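Local coordinates for protein PppA (Pseudomonas aeruginosa, PDB 6JKV) that probably removes phosphate from serine and threonine residues of proteins as a manganese-binding PP2C-type phosphatase, and is a key regulatory component of type VI secretion, at residues 59-64 with 250-255; 33-38 with 42-47; 48-51 with 56-59; 140-145 with 215-220; 69-74 with 112-117. All blocks are in the same frame, centred on the assembly; numbering follows the deposited sequence.

Interaction 1 holds the metal site: D61, G62 and D252 bind the two manganese ions at one end of the PP2C beta sandwich. Interaction 2 lies beside it, centres about 6 Å apart, and N253 ND2 is 2.7 Å from V37 O, a probable hydrogen bond. Interaction 3 lies in the hairpin of strands 46-51 and 56-63, away from the metals, and shares V59 with interaction 1; the two centres are about 15 Å apart. Interaction 4 has its centre about 11 Å from that of interaction 1. Interaction 5 is peripheral, with the side chain of F71 about 12 Å from a manganese ion. It meets interaction 2 where S73 OG lies 2.8 Å from E45 O.

Interaction 1: residues 59-64 with 250-255; sequences VADGMG and APDNIT
The two-manganese site of the PP2C fold lies here, where strand 56-63 of one sheet faces the loop that leads into strand 254-261 of the other. D61 and D252 reach in from opposite directions. Their nearest atoms are D61 OD2 and D252 OD2, 4.1 Å apart, and both bind the same manganese ion. The two carboxylate planes are turned 48° against each other. D214 is a further protein ligand of this ion. D61 also serves the second ion: its OD1 and the backbone O of G62 are both ligands there, which brings D61 OD1 and G62 O to 3.0 Å without a hydrogen bond. CG of D61 stands anti to the backbone N (chi1 -176°), and the two oxygens serve one ion each. D252 OD1 takes a weak hydrogen bond from N253 N at 2.7 Å. Further into the sandwich V59 CG1 meets T255 CG2 at 4.3 Å, a loose apolar touch. T255 OG1 turns to S35 and D46 instead. N253 ties its loop down through V37, V43 and E45. Two carboxylates this close would probably repel each other without a cation. The shared manganese presumably offsets that charge. Bound by D61 of one sheet and by D252 next to the other, it ties the two together.

Interaction 2: residues 33-38 with 42-47; sequences SYSHVG and KVNEDA
N44 ND2 donates to S35 OG at 3.0 Å, with an N-H...O angle of 158°. This is the direct hydrogen bond across the contact, and the acceptor lies in the amide plane of N44. S35 OG also bonds to a water, which in turn donates to D46 O at 2.8 Å. The water therefore makes a second link between the segments. S35 OG also pairs with T255 OG1, so several polar partners crowd round this one hydroxyl. V37 supplies the apolar part. Its CG2 lies against the backbone of the facing turn, 3.5 Å from V43 N and equally near K42 C. With CG1 between the backbone N and the carbonyl carbon (chi1 68°), CG2 falls anti to N and faces that turn. In the next shell N44 OD1 receives a weak hydrogen bond from D46 N at 3.0 Å, which helps to hold the amide's rotation. H36 ND1 accepts from G38 N at 2.9 Å in the ring plane, a side-chain-to-backbone link just after the strand. D46 OD2 is hydrogen-bonded to S213 and T255, near the metal site. The contact spans the gap between strands 29-36 and 46-51, edge strands of the two sheets. H36 packs on helix 234-247, while V43 and A47 touch helix 69-82.

Interaction 3: residues 48-51 with 56-59; sequences SLDA and LWVV
S48 opens the contact in a beta hairpin whose segments 48-51 and 56-59 run antiparallel, 168° between their directions. S48 CA lies 3.2 Å from V58 O in a CA-H...O contact. S48 forms a non-hydrogen-bonded pair with V59. L49 and V58 are the hydrogen-bonded pair that follows. L49 N donates to V58 O and V58 N returns to L49 O, both at 2.9 Å. The side chain of L49 lies on the face that carries V58, A51 and L56, where helices 69-82 and 89-114 pack. Its CD2 meets L56 CD2 at 3.7 Å, the two side chains crossing at about a right angle. D50 belongs to the other face, with W57, S48 and V59, which turns toward strand 254-261 of the second sheet. It pairs with W57 without hydrogen bonds between their backbones. The indole of W57 is met at its rim: with CG of D50 anti to the backbone N (chi1 -177°), D50 OD1 sits in the ring plane, 3.2 Å from W57 CD1. D50 OD1 is hydrogen-bonded to S31 OG. A51 closes the run in a hydrogen-bonded pair with L56. A51 N reaches L56 O at 2.9 Å, and L56 N returns to A51 O at the same length. On the apolar face A51 CB is 4.3 Å from L56 CB.

Interaction 4: residues 140-145 with 215-220; sequences DSRLYR and GLNKTA
N217 and R142 stack flat on each other where strand 142-147 of the PP2C sandwich meets the short, weakly bonded helix 214-217. N217 loses the most surface to the contact. Its amide plane lies only 12° from that of the R142 guanidinium, and N217 CG is 3.8 Å from R142 CD. One terminal atom of the amide sits over the centre of a guanidinium face. Which end of this amide is nitrogen is doubtful, so the stack is secure but its polarity is not. CB of N217 already heads toward the strand, and CG lies between the backbone N and the carbonyl carbon (chi1 44°). R142 comes from the strand with its chain extended from CG to NE. At its far end NH2 makes a salt bridge to D157, which helps to set the guanidinium plane. Y144 is the third member, and its OH is 4.1 Å from N217 CB. Its ring plane is turned 58° from the amide. D214, a manganese ligand, comes just before 215-220. The side chain of N217 is about 4 Å from that of D214 and about 8 Å from a manganese ion. Within the strand, R142 NH1 donates to Y144 OH at 2.8 Å, in the guanidinium plane, which helps to hold that group against the amide.

Interaction 5: residues 69-74 with 112-117; sequences GDFVSS and GLRGVS
F71 and R114 meet through a cation-pi approach that is long and at most weakly attractive. R114 CZ lies 5.2 Å from the centre of the F71 ring and 16° off the ring normal. The guanidinium therefore stands over a face of the ring. Its NH2 leads, 4.4 Å from F71 CD2. R114 spans the gap because its chain is nearly extended: chi2 is -166° and chi3 is -155°. The F71 side chain heads toward the other segment.

The polar bonds belong to the surroundings of the pair. R114 NE makes a salt bridge to E110 in its own helix, and NH1 donates to A67 O just before the other helix. These two partners probably fix the guanidinium more firmly than the ring does. On the side of F71, S73 N and S74 N reach back to G69 O and D70 O in the first turn of the helix. Separately, F71 N makes a weak hydrogen bond to D70 OD1 at 2.9 Å.

M119 touches both side chains from outside the two segments. G115 has positive phi and takes the chain out of the helix directly after R114. The contact joins the start of helix 69-82 to the end of helix 89-114, at the surface. On the sheet side, V72 and S73 touch S121 of strand 120-129, and S73 OG bonds to E45 O beside strand 46-51.

Interaction 1: residues 59-64 with 250-255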
# COMPACT_ATOMS: atom_id res chain seq x y z
N VAL A 59 0.50 -3.13 -1.07
CA VAL A 59 0.04 -2.33 -2.23
C VAL A 59 1.19 -1.43 -2.67
O VAL A 59 1.81 -0.79 -1.81
CB VAL A 59 -1.22 -1.53 -1.89
CG1 VAL A 59 -1.59 -0.57 -3.01
CG2 VAL A 59 -2.39 -2.45 -1.56
N ALA A 60 1.46 -1.38 -3.98
CA ALA A 60 2.54 -0.57 -4.57
C ALA A 60 2.00 0.23 -5.76
O ALA A 60 1.46 -0.39 -6.69
CB ALA A 60 3.69 -1.47 -4.98
N ASP A 61 2.14 1.55 -5.72
CA ASP A 61 1.69 2.46 -6.80
C ASP A 61 2.90 2.79 -7.68
O ASP A 61 3.73 3.61 -7.26
CB ASP A 61 1.04 3.72 -6.23
CG ASP A 61 0.48 4.63 -7.31
OD1 ASP A 61 0.83 4.42 -8.49
OD2 ASP A 61 -0.29 5.55 -6.97
N GLY A 62 2.98 2.17 -8.85
CA GLY A 62 4.08 2.39 -9.81
C GLY A 62 3.91 3.71 -10.53
O GLY A 62 2.76 4.13 -10.76
N MET A 63 5.03 4.35 -10.87
CA MET A 63 5.04 5.59 -11.68
C MET A 63 6.06 5.44 -12.81
O MET A 63 7.12 4.83 -12.58
CB MET A 63 5.40 6.80 -10.81
CG MET A 63 6.68 6.63 -10.03
SD MET A 63 7.28 8.18 -9.35
CE MET A 63 6.70 8.04 -7.66
N GLY A 64 5.75 5.99 -13.98
CA GLY A 64 6.69 6.04 -15.11
C GLY A 64 6.11 5.47 -16.39
O GLY A 64 6.84 5.48 -17.41
N ALA A 250 -12.80 7.69 -11.50
CA ALA A 250 -11.56 6.86 -11.46
C ALA A 250 -10.41 7.46 -12.27
O ALA A 250 -9.89 6.84 -13.19
CB ALA A 250 -11.88 5.48 -11.97
N PRO A 251 -9.94 8.67 -11.91
CA PRO A 251 -8.89 9.36 -12.67
C PRO A 251 -7.53 8.65 -12.62
O PRO A 251 -6.73 8.89 -13.50
CB PRO A 251 -8.81 10.74 -12.01
CG PRO A 251 -9.37 10.54 -10.62
CD PRO A 251 -10.34 9.39 -10.70
N ASP A 252 -7.33 7.80 -11.61
CA ASP A 252 -6.06 7.06 -11.37
C ASP A 252 -6.36 5.55 -11.30
O ASP A 252 -7.53 5.18 -11.11
CB ASP A 252 -5.39 7.54 -10.08
CG ASP A 252 -3.92 7.16 -9.97
OD1 ASP A 252 -3.41 6.49 -10.89
OD2 ASP A 252 -3.31 7.53 -8.96
N ASN A 253 -5.32 4.72 -11.48
CA ASN A 253 -5.36 3.29 -11.09
C ASN A 253 -5.86 3.25 -9.65
O ASN A 253 -5.37 4.03 -8.83
CB ASN A 253 -4.00 2.61 -11.21
CG ASN A 253 -3.37 2.71 -12.58
OD1 ASN A 253 -2.15 2.60 -12.71
ND2 ASN A 253 -4.19 2.89 -13.61
N ILE A 254 -6.82 2.38 -9.36
CA ILE A 254 -7.44 2.31 -8.01
C ILE A 254 -7.28 0.88 -7.51
O ILE A 254 -7.78 -0.03 -8.18
CB ILE A 254 -8.90 2.78 -8.04
CG1 ILE A 254 -9.58 2.52 -6.70
CG2 ILE A 254 -9.67 2.17 -9.20
CD1 ILE A 254 -10.81 3.38 -6.46
N THR A 255 -6.59 0.72 -6.39
CA THR A 255 -6.37 -0.60 -5.76
C THR A 255 -6.80 -0.53 -4.29
O THR A 255 -6.49 0.49 -3.63
CB THR A 255 -4.91 -1.05 -5.89
OG1 THR A 255 -4.57 -1.00 -7.27
CG2 THR A 255 -4.69 -2.44 -5.34

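Interaction 2: residues 33-38 with 42-47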
# COMPACT_ATOMS: atom_id res chain seq x y z
N SER A 33 -8.10 -8.51 -2.16
CA SER A 33 -7.54 -7.39 -2.94
C SER A 33 -8.30 -7.28 -4.25
O SER A 33 -8.75 -8.32 -4.79
CB SER A 33 -6.08 -7.59 -3.21
OG SER A 33 -5.91 -8.58 -4.21
N TYR A 34 -8.44 -6.05 -4.73
CA TYR A 34 -9.04 -5.76 -6.05
C TYR A 34 -8.42 -4.47 -6.58
O TYR A 34 -8.25 -3.52 -5.81
CB TYR A 34 -10.56 -5.66 -5.95
CG TYR A 34 -11.27 -5.53 -7.28
CD1 TYR A 34 -10.94 -6.34 -8.35
CD2 TYR A 34 -12.27 -4.60 -7.46
CE1 TYR A 34 -11.58 -6.23 -9.57
CE2 TYR A 34 -12.94 -4.48 -8.67
CZ TYR A 34 -12.58 -5.28 -9.74
OH TYR A 34 -13.22 -5.19 -10.94
N SER A 35 -8.06 -4.48 -7.86
CA SER A 35 -7.46 -3.33 -8.56
C SER A 35 -8.23 -3.08 -9.85
O SER A 35 -8.80 -4.02 -10.41
CB SER A 35 -5.98 -3.54 -8.83
OG SER A 35 -5.37 -2.34 -9.29
N HIS A 36 -8.27 -1.83 -10.28
CA HIS A 36 -8.86 -1.44 -11.58
C HIS A 36 -8.01 -0.34 -12.20
O HIS A 36 -7.55 0.56 -11.47
CB HIS A 36 -10.32 -1.00 -11.42
CG HIS A 36 -11.09 -1.02 -12.70
ND1 HIS A 36 -10.90 -0.08 -13.70
CD2 HIS A 36 -12.07 -1.85 -13.14
CE1 HIS A 36 -11.72 -0.33 -14.70
NE2 HIS A 36 -12.44 -1.41 -14.38
N VAL A 37 -7.82 -0.43 -13.52
CA VAL A 37 -6.99 0.55 -14.27
C VAL A 37 -7.58 1.95 -14.07
O VAL A 37 -6.81 2.93 -14.10
CB VAL A 37 -6.90 0.16 -15.76
CG1 VAL A 37 -8.24 0.31 -16.48
CG2 VAL A 37 -5.83 0.96 -16.46
N GLY A 38 -8.88 2.04 -13.81
CA GLY A 38 -9.60 3.32 -13.67
C GLY A 38 -10.25 3.74 -14.97
O GLY A 38 -10.44 2.88 -15.85
N LYS A 42 -4.91 3.76 -19.14
CA LYS A 42 -5.18 2.49 -19.86
C LYS A 42 -4.14 1.43 -19.50
O LYS A 42 -4.26 0.29 -20.00
CB LYS A 42 -5.19 2.73 -21.37
CG LYS A 42 -6.18 3.78 -21.84
CD LYS A 42 -7.57 3.56 -21.28
CE LYS A 42 -8.67 4.19 -22.12
NZ LYS A 42 -8.31 5.54 -22.60
N VAL A 43 -3.17 1.77 -18.66
CA VAL A 43 -2.18 0.80 -18.11
C VAL A 43 -2.26 0.89 -16.59
O VAL A 43 -2.20 2.02 -16.05
CB VAL A 43 -0.76 1.08 -18.64
CG1 VAL A 43 0.28 0.25 -17.90
CG2 VAL A 43 -0.68 0.83 -20.14
N ASN A 44 -2.41 -0.26 -15.94
CA ASN A 44 -2.43 -0.36 -14.46
C ASN A 44 -0.99 -0.52 -13.96
O ASN A 44 -0.41 -1.60 -14.18
CB ASN A 44 -3.34 -1.49 -14.01
CG ASN A 44 -3.76 -1.33 -12.56
OD1 ASN A 44 -3.15 -0.57 -11.82
ND2 ASN A 44 -4.83 -2.01 -12.18
N GLU A 45 -0.44 0.52 -13.35
CA GLU A 45 0.92 0.47 -12.74
C GLU A 45 0.80 0.15 -11.25
O GLU A 45 1.86 -0.04 -10.61
CB GLU A 45 1.66 1.79 -12.95
CG GLU A 45 2.05 2.00 -14.39
CD GLU A 45 2.43 3.44 -14.70
OE1 GLU A 45 3.56 3.85 -14.34
OE2 GLU A 45 1.59 4.15 -15.30
N ASP A 46 -0.43 0.09 -10.72
CA ASP A 46 -0.68 -0.41 -9.34
C ASP A 46 -0.40 -1.91 -9.32
O ASP A 46 -0.67 -2.59 -10.31
CB ASP A 46 -2.11 -0.14 -8.87
CG ASP A 46 -2.37 1.27 -8.35
OD1 ASP A 46 -1.49 2.16 -8.51
OD2 ASP A 46 -3.47 1.47 -7.80
N ALA A 47 0.16 -2.40 -8.21
CA ALA A 47 0.33 -3.84 -7.95
C ALA A 47 -0.03 -4.12 -6.49
O ALA A 47 -0.02 -3.17 -5.67
CB ALA A 47 1.74 -4.28 -8.25
O HOH W 1 -2.98 -4.08 -10.01

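Interaction 3: residues 48-51 with 56-59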
# COMPACT_ATOMS: atom_id res chain seq x y z
N SER A 48 -0.34 -5.36 -6.19
CA SER A 48 -0.66 -5.78 -4.81
C SER A 48 -0.18 -7.20 -4.59
O SER A 48 -0.02 -7.94 -5.55
CB SER A 48 -2.13 -5.62 -4.51
OG SER A 48 -2.91 -6.54 -5.25
N LEU A 49 0.08 -7.53 -3.32
CA LEU A 49 0.37 -8.90 -2.86
C LEU A 49 -0.56 -9.22 -1.69
O LEU A 49 -0.51 -8.51 -0.66
CB LEU A 49 1.83 -9.03 -2.45
CG LEU A 49 2.17 -10.39 -1.85
CD1 LEU A 49 2.18 -11.45 -2.95
CD2 LEU A 49 3.48 -10.37 -1.09
N ASP A 50 -1.38 -10.25 -1.86
CA ASP A 50 -2.31 -10.73 -0.82
C ASP A 50 -1.81 -12.09 -0.33
O ASP A 50 -2.25 -13.11 -0.88
CB ASP A 50 -3.74 -10.77 -1.37
CG ASP A 50 -4.77 -11.19 -0.35
OD1 ASP A 50 -4.55 -10.92 0.85
OD2 ASP A 50 -5.79 -11.80 -0.75
N ALA A 51 -0.89 -12.11 0.63
CA ALA A 51 -0.24 -13.34 1.13
C ALA A 51 -0.54 -13.51 2.61
O ALA A 51 0.36 -13.43 3.45
CB ALA A 51 1.24 -13.33 0.84
N LEU A 56 1.35 -11.31 5.21
CA LEU A 56 1.91 -10.18 4.42
C LEU A 56 0.86 -9.65 3.46
O LEU A 56 0.23 -10.45 2.75
CB LEU A 56 3.14 -10.63 3.64
CG LEU A 56 3.91 -9.50 2.96
CD1 LEU A 56 4.39 -8.48 3.98
CD2 LEU A 56 5.10 -10.06 2.19
N TRP A 57 0.70 -8.33 3.45
CA TRP A 57 -0.22 -7.62 2.52
C TRP A 57 0.48 -6.37 2.02
O TRP A 57 1.00 -5.61 2.84
CB TRP A 57 -1.55 -7.32 3.21
CG TRP A 57 -2.16 -8.55 3.79
CD1 TRP A 57 -2.96 -9.45 3.14
CD2 TRP A 57 -1.99 -9.05 5.13
NE1 TRP A 57 -3.31 -10.46 3.99
CE2 TRP A 57 -2.74 -10.24 5.22
CE3 TRP A 57 -1.30 -8.60 6.25
CZ2 TRP A 57 -2.82 -10.98 6.40
CZ3 TRP A 57 -1.38 -9.33 7.42
CH2 TRP A 57 -2.12 -10.51 7.48
N VAL A 58 0.49 -6.19 0.70
CA VAL A 58 1.30 -5.13 0.05
C VAL A 58 0.42 -4.45 -1.00
O VAL A 58 -0.30 -5.16 -1.71
CB VAL A 58 2.59 -5.70 -0.57
CG1 VAL A 58 3.36 -4.64 -1.32
CG2 VAL A 58 3.47 -6.37 0.48
N VAL A 59 0.50 -3.13 -1.07
CA VAL A 59 0.04 -2.33 -2.23
C VAL A 59 1.19 -1.43 -2.67
O VAL A 59 1.81 -0.79 -1.81
CB VAL A 59 -1.22 -1.53 -1.89
CG1 VAL A 59 -1.59 -0.57 -3.01
CG2 VAL A 59 -2.39 -2.45 -1.56

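Interaction 4: residues 140-145 with 215-220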
# COMPACT_ATOMS: atom_id res chain seq x y z
N ASP A 140 2.58 7.76 -1.10
CA ASP A 140 1.23 8.30 -0.77
C ASP A 140 0.19 7.19 -0.89
O ASP A 140 -1.01 7.50 -1.02
CB ASP A 140 0.88 9.48 -1.67
CG ASP A 140 0.90 9.15 -3.16
OD1 ASP A 140 1.16 7.99 -3.50
OD2 ASP A 140 0.68 10.07 -3.97
N SER A 141 0.63 5.93 -0.87
CA SER A 141 -0.25 4.76 -0.65
C SER A 141 -0.44 4.60 0.87
O SER A 141 0.55 4.81 1.61
CB SER A 141 0.30 3.52 -1.28
OG SER A 141 0.29 3.61 -2.70
N ARG A 142 -1.65 4.29 1.30
CA ARG A 142 -2.06 4.45 2.71
C ARG A 142 -2.42 3.10 3.32
O ARG A 142 -2.85 2.16 2.59
CB ARG A 142 -3.22 5.44 2.82
CG ARG A 142 -2.82 6.87 2.52
CD ARG A 142 -4.02 7.77 2.37
NE ARG A 142 -3.65 9.14 2.09
CZ ARG A 142 -4.40 10.20 2.34
NH1 ARG A 142 -5.59 10.05 2.92
NH2 ARG A 142 -3.97 11.41 2.04
N LEU A 143 -2.21 3.01 4.63
CA LEU A 143 -2.84 2.00 5.50
C LEU A 143 -3.75 2.72 6.50
O LEU A 143 -3.28 3.67 7.17
CB LEU A 143 -1.77 1.20 6.24
CG LEU A 143 -2.33 0.35 7.37
CD1 LEU A 143 -3.00 -0.90 6.80
CD2 LEU A 143 -1.25 -0.00 8.37
N TYR A 144 -4.99 2.27 6.58
CA TYR A 144 -5.98 2.68 7.59
C TYR A 144 -6.33 1.50 8.49
O TYR A 144 -6.26 0.35 8.04
CB TYR A 144 -7.27 3.17 6.94
CG TYR A 144 -7.18 4.43 6.12
CD1 TYR A 144 -6.79 4.39 4.79
CD2 TYR A 144 -7.54 5.66 6.66
CE1 TYR A 144 -6.74 5.54 4.03
CE2 TYR A 144 -7.49 6.81 5.91
CZ TYR A 144 -7.09 6.76 4.59
OH TYR A 144 -7.06 7.89 3.82
N ARG A 145 -6.71 1.79 9.72
CA ARG A 145 -7.29 0.78 10.64
C ARG A 145 -8.72 1.18 10.99
O ARG A 145 -8.93 2.33 11.38
CB ARG A 145 -6.44 0.63 11.90
CG ARG A 145 -7.13 -0.17 12.99
CD ARG A 145 -6.26 -0.44 14.19
NE ARG A 145 -5.90 0.79 14.86
CZ ARG A 145 -5.03 0.88 15.85
NH1 ARG A 145 -4.41 -0.20 16.29
NH2 ARG A 145 -4.75 2.06 16.37
N GLY A 215 -5.43 6.44 -5.74
CA GLY A 215 -6.59 6.37 -6.64
C GLY A 215 -7.90 6.18 -5.90
O GLY A 215 -8.94 6.65 -6.43
N LEU A 216 -7.87 5.54 -4.73
CA LEU A 216 -9.09 5.32 -3.91
C LEU A 216 -9.40 6.58 -3.10
O LEU A 216 -10.54 7.11 -3.23
CB LEU A 216 -8.93 4.10 -3.01
CG LEU A 216 -10.07 3.86 -2.02
CD1 LEU A 216 -11.40 3.69 -2.75
CD2 LEU A 216 -9.77 2.65 -1.16
N ASN A 217 -8.46 7.04 -2.26
CA ASN A 217 -8.75 8.19 -1.36
C ASN A 217 -8.92 9.46 -2.19
O ASN A 217 -9.50 10.43 -1.69
CB ASN A 217 -7.72 8.36 -0.24
CG ASN A 217 -6.28 8.23 -0.69
OD1 ASN A 217 -5.79 7.13 -0.89
ND2 ASN A 217 -5.59 9.36 -0.79
N LYS A 218 -8.47 9.44 -3.45
CA LYS A 218 -8.68 10.59 -4.35
C LYS A 218 -10.15 10.68 -4.77
O LYS A 218 -10.59 11.78 -5.13
CB LYS A 218 -7.78 10.46 -5.58
CG LYS A 218 -7.13 11.76 -6.02
CD LYS A 218 -6.66 11.71 -7.45
CE LYS A 218 -5.59 10.66 -7.69
NZ LYS A 218 -4.37 10.96 -6.91
N THR A 219 -10.89 9.58 -4.71
CA THR A 219 -12.30 9.50 -5.18
C THR A 219 -13.29 9.24 -4.04
O THR A 219 -14.51 9.27 -4.31
CB THR A 219 -12.45 8.41 -6.24
OG1 THR A 219 -11.85 7.20 -5.77
CG2 THR A 219 -11.81 8.79 -7.56
N ALA A 220 -12.83 8.99 -2.82
CA ALA A 220 -13.69 8.82 -1.64
C ALA A 220 -12.97 9.36 -0.40
O ALA A 220 -11.79 9.02 -0.19
CB ALA A 220 -14.07 7.37 -1.46

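Interaction 5: residues 69-74 with 112-117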
# COMPACT_ATOMS: atom_id res chain seq x y z
N GLY A 69 6.80 1.92 -14.38
CA GLY A 69 6.08 1.91 -13.09
C GLY A 69 5.64 0.51 -12.72
O GLY A 69 5.90 0.10 -11.58
N ASP A 70 5.01 -0.20 -13.65
CA ASP A 70 4.50 -1.57 -13.41
C ASP A 70 5.69 -2.52 -13.20
O ASP A 70 5.58 -3.44 -12.37
CB ASP A 70 3.57 -2.04 -14.52
CG ASP A 70 4.09 -1.85 -15.93
OD1 ASP A 70 5.19 -1.27 -16.10
OD2 ASP A 70 3.37 -2.27 -16.87
N PHE A 71 6.79 -2.29 -13.92
CA PHE A 71 8.06 -3.02 -13.71
C PHE A 71 8.47 -2.94 -12.23
O PHE A 71 8.75 -3.99 -11.62
CB PHE A 71 9.16 -2.45 -14.62
CG PHE A 71 10.56 -2.76 -14.17
CD1 PHE A 71 11.06 -4.05 -14.23
CD2 PHE A 71 11.39 -1.76 -13.70
CE1 PHE A 71 12.35 -4.33 -13.83
CE2 PHE A 71 12.68 -2.04 -13.28
CZ PHE A 71 13.17 -3.33 -13.35
N VAL A 72 8.48 -1.74 -11.66
CA VAL A 72 8.95 -1.53 -10.26
C VAL A 72 7.93 -2.13 -9.29
O VAL A 72 8.34 -2.80 -8.34
CB VAL A 72 9.22 -0.04 -9.97
CG1 VAL A 72 9.69 0.15 -8.54
CG2 VAL A 72 10.24 0.55 -10.93
N SER A 73 6.64 -1.89 -9.51
CA SER A 73 5.58 -2.34 -8.57
C SER A 73 5.53 -3.87 -8.55
O SER A 73 5.40 -4.43 -7.45
CB SER A 73 4.23 -1.71 -8.87
OG SER A 73 3.70 -2.12 -10.12
N SER A 74 5.68 -4.52 -9.71
CA SER A 74 5.65 -5.99 -9.82
C SER A 74 6.92 -6.56 -9.19
O SER A 74 6.81 -7.59 -8.49
CB SER A 74 5.45 -6.46 -11.24
OG SER A 74 6.34 -5.79 -12.10
N GLY A 112 19.00 4.32 -14.33
CA GLY A 112 20.26 4.94 -14.77
C GLY A 112 20.67 4.43 -16.13
O GLY A 112 20.96 5.26 -17.02
N LEU A 113 20.63 3.10 -16.32
CA LEU A 113 21.01 2.45 -17.60
C LEU A 113 20.12 2.98 -18.73
O LEU A 113 20.67 3.38 -19.77
CB LEU A 113 20.88 0.93 -17.47
CG LEU A 113 20.98 0.16 -18.79
CD1 LEU A 113 22.34 0.37 -19.46
CD2 LEU A 113 20.71 -1.32 -18.58
N ARG A 114 18.80 2.97 -18.54
CA ARG A 114 17.85 3.35 -19.61
C ARG A 114 17.91 4.87 -19.86
O ARG A 114 17.60 5.30 -20.98
CB ARG A 114 16.44 2.88 -19.28
CG ARG A 114 16.29 1.37 -19.19
CD ARG A 114 14.83 0.97 -19.20
NE ARG A 114 14.57 -0.31 -18.56
CZ ARG A 114 13.37 -0.78 -18.25
NH1 ARG A 114 12.28 -0.06 -18.50
NH2 ARG A 114 13.25 -1.96 -17.67
N GLY A 115 18.31 5.65 -18.86
CA GLY A 115 18.37 7.12 -18.95
C GLY A 115 17.00 7.76 -18.81
O GLY A 115 16.85 8.91 -19.23
N VAL A 116 16.02 7.05 -18.24
CA VAL A 116 14.64 7.56 -18.08
C VAL A 116 14.61 8.50 -16.87
O VAL A 116 15.41 8.31 -15.94
CB VAL A 116 13.59 6.44 -17.94
CG1 VAL A 116 13.76 5.37 -19.01
CG2 VAL A 116 13.61 5.83 -16.55
N SER A 117 13.68 9.46 -16.89
CA SER A 117 13.47 10.42 -15.78
C SER A 117 12.61 9.79 -14.68
O SER A 117 12.91 10.05 -13.51
CB SER A 117 12.86 11.69 -16.30
OG SER A 117 13.77 12.38 -17.13